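Long-range contact in manganese lipoxygenase (Gaeumannomyces graminis, PDB 5FX8), which uses a catalytic manganese ion to oxygenate linoleic and alpha-linolenic acids to their 11S- and 13R-hydroperoxides: residues R320-I328 and A610-V618. Sequence-based numbering, arbitrary orientation.
Sequences RLMYQAYAI and AVNPFFLSV. With MN (manganese (II) ion), chain I.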
loop_
_atom_site.group_PDB
_atom_site.type_symbol
_atom_site.label_atom_id
_atom_site.label_comp_id
_atom_site.label_asym_id
_atom_site.label_seq_id
_atom_site.Cartn_x
_atom_site.Cartn_y
_atom_site.Cartn_z
ATOM N N ARG A 320 17.007 1.614 -3.678
ATOM C CA ARG A 320 16.176 0.488 -3.285
ATOM C C ARG A 320 14.956 0.942 -2.494
ATOM O O ARG A 320 13.848 0.481 -2.747
ATOM C CB ARG A 320 16.996 -0.510 -2.483
ATOM C CG ARG A 320 16.148 -1.579 -1.879
ATOM C CD ARG A 320 15.877 -2.597 -2.907
ATOM N NE ARG A 320 15.254 -3.790 -2.381
ATOM C CZ ARG A 320 14.821 -4.788 -3.133
ATOM N NH1 ARG A 320 14.964 -4.743 -4.441
ATOM N NH2 ARG A 320 14.283 -5.842 -2.573
ATOM N N LEU A 321 15.137 1.846 -1.536
ATOM C CA LEU A 321 13.998 2.243 -0.713
ATOM C C LEU A 321 13.000 3.112 -1.478
ATOM O O LEU A 321 11.829 3.153 -1.115
ATOM C CB LEU A 321 14.468 2.995 0.532
ATOM C CG LEU A 321 15.318 2.303 1.579
ATOM C CD1 LEU A 321 15.901 3.377 2.399
ATOM C CD2 LEU A 321 14.466 1.445 2.414
ATOM N N MET A 322 13.446 3.831 -2.507
ATOM C CA MET A 322 12.596 4.679 -3.320
ATOM C C MET A 322 12.129 3.977 -4.583
ATOM O O MET A 322 11.801 4.643 -5.571
ATOM C CB MET A 322 13.335 5.952 -3.691
ATOM C CG MET A 322 13.742 6.798 -2.545
ATOM S SD MET A 322 12.364 7.382 -1.625
ATOM C CE MET A 322 12.810 6.443 -0.240
ATOM N N TYR A 323 12.146 2.650 -4.576
ATOM C CA TYR A 323 11.589 1.873 -5.651
ATOM C C TYR A 323 10.197 2.382 -6.006
ATOM O O TYR A 323 9.357 2.614 -5.134
ATOM C CB TYR A 323 11.559 0.409 -5.247
ATOM C CG TYR A 323 11.145 -0.520 -6.349
ATOM C CD1 TYR A 323 11.761 -0.474 -7.578
ATOM C CD2 TYR A 323 10.151 -1.452 -6.148
ATOM C CE1 TYR A 323 11.389 -1.323 -8.578
ATOM C CE2 TYR A 323 9.778 -2.296 -7.119
ATOM C CZ TYR A 323 10.395 -2.237 -8.347
ATOM O OH TYR A 323 10.002 -3.104 -9.351
ATOM N N GLN A 324 9.990 2.607 -7.299
ATOM C CA GLN A 324 8.755 3.071 -7.911
ATOM C C GLN A 324 8.242 4.385 -7.351
ATOM O O GLN A 324 7.121 4.764 -7.669
ATOM C CB GLN A 324 7.652 2.016 -7.805
ATOM C CG GLN A 324 7.941 0.759 -8.549
ATOM C CD GLN A 324 6.738 -0.137 -8.637
ATOM O OE1 GLN A 324 5.622 0.312 -8.498
ATOM N NE2 GLN A 324 6.960 -1.408 -8.877
ATOM N N ALA A 325 9.007 5.100 -6.522
ATOM C CA ALA A 325 8.392 6.190 -5.763
ATOM C C ALA A 325 7.924 7.314 -6.668
ATOM O O ALA A 325 6.971 8.007 -6.335
ATOM C CB ALA A 325 9.341 6.752 -4.708
ATOM N N TYR A 326 8.563 7.498 -7.811
ATOM C CA TYR A 326 8.267 8.637 -8.657
ATOM C C TYR A 326 7.017 8.451 -9.490
ATOM O O TYR A 326 6.684 9.320 -10.302
ATOM C CB TYR A 326 9.454 8.924 -9.535
ATOM C CG TYR A 326 10.593 9.485 -8.755
ATOM C CD1 TYR A 326 10.458 10.686 -8.098
ATOM C CD2 TYR A 326 11.798 8.829 -8.689
ATOM C CE1 TYR A 326 11.481 11.218 -7.416
ATOM C CE2 TYR A 326 12.831 9.348 -7.997
ATOM C CZ TYR A 326 12.667 10.552 -7.360
ATOM O OH TYR A 326 13.695 11.120 -6.669
ATOM N N ALA A 327 6.332 7.339 -9.297
ATOM C CA ALA A 327 5.054 7.105 -9.913
ATOM C C ALA A 327 3.900 7.730 -9.148
ATOM O O ALA A 327 2.885 8.047 -9.761
ATOM C CB ALA A 327 4.826 5.605 -10.060
ATOM N N ILE A 328 4.037 7.969 -7.846
ATOM C CA ILE A 328 2.859 8.267 -7.037
ATOM C C ILE A 328 2.279 9.635 -7.389
ATOM O O ILE A 328 1.058 9.788 -7.471
ATOM C CB ILE A 328 3.173 8.141 -5.532
ATOM C CG1 ILE A 328 3.725 6.751 -5.214
ATOM C CG2 ILE A 328 1.919 8.348 -4.699
ATOM C CD1 ILE A 328 2.834 5.631 -5.604
ATOM N N ALA A 610 6.057 -8.433 7.515
ATOM C CA ALA A 610 5.860 -9.503 6.558
ATOM C C ALA A 610 4.763 -9.194 5.570
ATOM O O ALA A 610 4.647 -9.890 4.560
ATOM C CB ALA A 610 5.529 -10.803 7.265
ATOM N N VAL A 611 3.970 -8.167 5.839
ATOM C CA VAL A 611 2.819 -7.827 5.029
ATOM C C VAL A 611 3.070 -6.570 4.221
ATOM O O VAL A 611 2.599 -6.442 3.096
ATOM C CB VAL A 611 1.578 -7.666 5.937
ATOM C CG1 VAL A 611 0.376 -7.235 5.130
ATOM C CG2 VAL A 611 1.315 -8.973 6.688
ATOM N N ASN A 612 3.797 -5.669 4.759
ATOM C CA ASN A 612 3.996 -4.402 4.099
ATOM C C ASN A 612 5.096 -4.482 3.050
ATOM O O ASN A 612 6.017 -5.268 3.174
ATOM C CB ASN A 612 4.321 -3.356 5.137
ATOM C CG ASN A 612 3.115 -2.994 5.924
ATOM O OD1 ASN A 612 2.024 -2.975 5.360
ATOM N ND2 ASN A 612 3.268 -2.713 7.207
ATOM N N PRO A 613 5.018 -3.685 2.005
ATOM C CA PRO A 613 6.154 -3.558 1.105
ATOM C C PRO A 613 7.230 -2.692 1.722
ATOM O O PRO A 613 6.975 -1.896 2.618
ATOM C CB PRO A 613 5.543 -2.871 -0.120
ATOM C CG PRO A 613 4.500 -2.094 0.405
ATOM C CD PRO A 613 3.906 -2.831 1.567
ATOM N N PHE A 614 8.437 -2.807 1.165
ATOM C CA PHE A 614 9.570 -2.014 1.632
ATOM C C PHE A 614 9.642 -0.642 0.978
ATOM O O PHE A 614 10.554 0.124 1.286
ATOM C CB PHE A 614 10.896 -2.764 1.411
ATOM C CG PHE A 614 11.266 -2.948 -0.033
ATOM C CD1 PHE A 614 11.853 -1.926 -0.753
ATOM C CD2 PHE A 614 11.028 -4.142 -0.665
ATOM C CE1 PHE A 614 12.156 -2.089 -2.071
ATOM C CE2 PHE A 614 11.330 -4.308 -1.979
ATOM C CZ PHE A 614 11.898 -3.275 -2.685
ATOM N N PHE A 615 8.731 -0.319 0.076
ATOM C CA PHE A 615 8.785 0.914 -0.688
ATOM C C PHE A 615 7.415 1.558 -0.644
ATOM O O PHE A 615 6.455 0.967 -0.144
ATOM C CB PHE A 615 9.229 0.652 -2.136
ATOM C CG PHE A 615 8.330 -0.298 -2.883
ATOM C CD1 PHE A 615 8.400 -1.676 -2.661
ATOM C CD2 PHE A 615 7.407 0.182 -3.815
ATOM C CE1 PHE A 615 7.554 -2.556 -3.350
ATOM C CE2 PHE A 615 6.570 -0.693 -4.516
ATOM C CZ PHE A 615 6.635 -2.049 -4.286
ATOM N N LEU A 616 7.336 2.780 -1.167
ATOM C CA LEU A 616 6.099 3.568 -1.217
ATOM C C LEU A 616 5.278 3.120 -2.427
ATOM O O LEU A 616 5.372 3.684 -3.509
ATOM C CB LEU A 616 6.421 5.059 -1.271
ATOM C CG LEU A 616 7.260 5.727 -0.158
ATOM C CD1 LEU A 616 7.855 7.043 -0.615
ATOM C CD2 LEU A 616 6.501 5.961 1.125
ATOM N N SER A 617 4.447 2.095 -2.241
ATOM C CA SER A 617 3.843 1.408 -3.368
ATOM C C SER A 617 2.541 2.042 -3.862
ATOM O O SER A 617 2.164 1.809 -5.015
ATOM C CB SER A 617 3.627 -0.070 -3.034
ATOM O OG SER A 617 2.511 -0.276 -2.218
ATOM N N VAL A 618 1.865 2.857 -3.059
ATOM C CA VAL A 618 0.677 3.565 -3.526
ATOM C C VAL A 618 0.587 4.998 -3.012
ATOM O O VAL A 618 0.970 5.300 -1.862
ATOM C CB VAL A 618 -0.596 2.787 -3.157
ATOM C CG1 VAL A 618 -0.707 1.532 -3.989
ATOM C CG2 VAL A 618 -0.600 2.432 -1.681
HETATM MN MN MN I . 0.635 6.497 -0.379
HETATM O O HOH W 1 9.607 3.840 -2.660
HETATM O O HOH W 2 3.397 0.021 -6.454
HETATM O O HOH W 3 -0.997 7.494 -1.877
#
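Phe614 slides the CZ end of its ring over the centre of one face of the Arg320 guanidinium, the two planes only 12° apart, with Arg320 CZ 3.3 Å from Phe614 CZ. A bend at chi2 swings the long arginine chain around to this position, and NE is also hydrogen-bonded to the carbonyl of Ala554, so a flat cation is both stacked and tethered. The rim of the same phenyl ring meets the Arg320 carbonyl oxygen near its own plane.

One residue on, Phe615 presents a face to the edge of Tyr323, a T-shaped pair with centroids 5.0 Å apart and planes at 73°. Tyr323 CG lies anti to the backbone N (chi1 -173°), which sets its ring beside Phe615, pointing the same way. Further along, Ile328 rests its CD1 methyl against the backbone of the C-terminal residue, 3.5 Å from Val618 C; an apolar side chain suits this place, for it packs here and against the metal ligand His294 without offering manganese a competing ligand.

Two waters join polar groups of the two segments. One accepts from Leu616 N at 2.9 Å and donates to the carbonyls of Leu321 and Tyr323, just where helix 313-321 gives way to a type II turn, Met322 to Ala325. A second water donates to Ser617 O at 2.6 Å and to Gln324 OE1, while Gln324 NE2 is held by Asp103.

Val618 O binds manganese at 1.9 Å, alongside His290, His294, His478, Asn482 and a water. Aromatic stacking, apolar contact and water bridges thus probably hold the C-terminal carboxylate in position as a ligand beside the metal-bound water, the catalytic base for hydrogen abstraction.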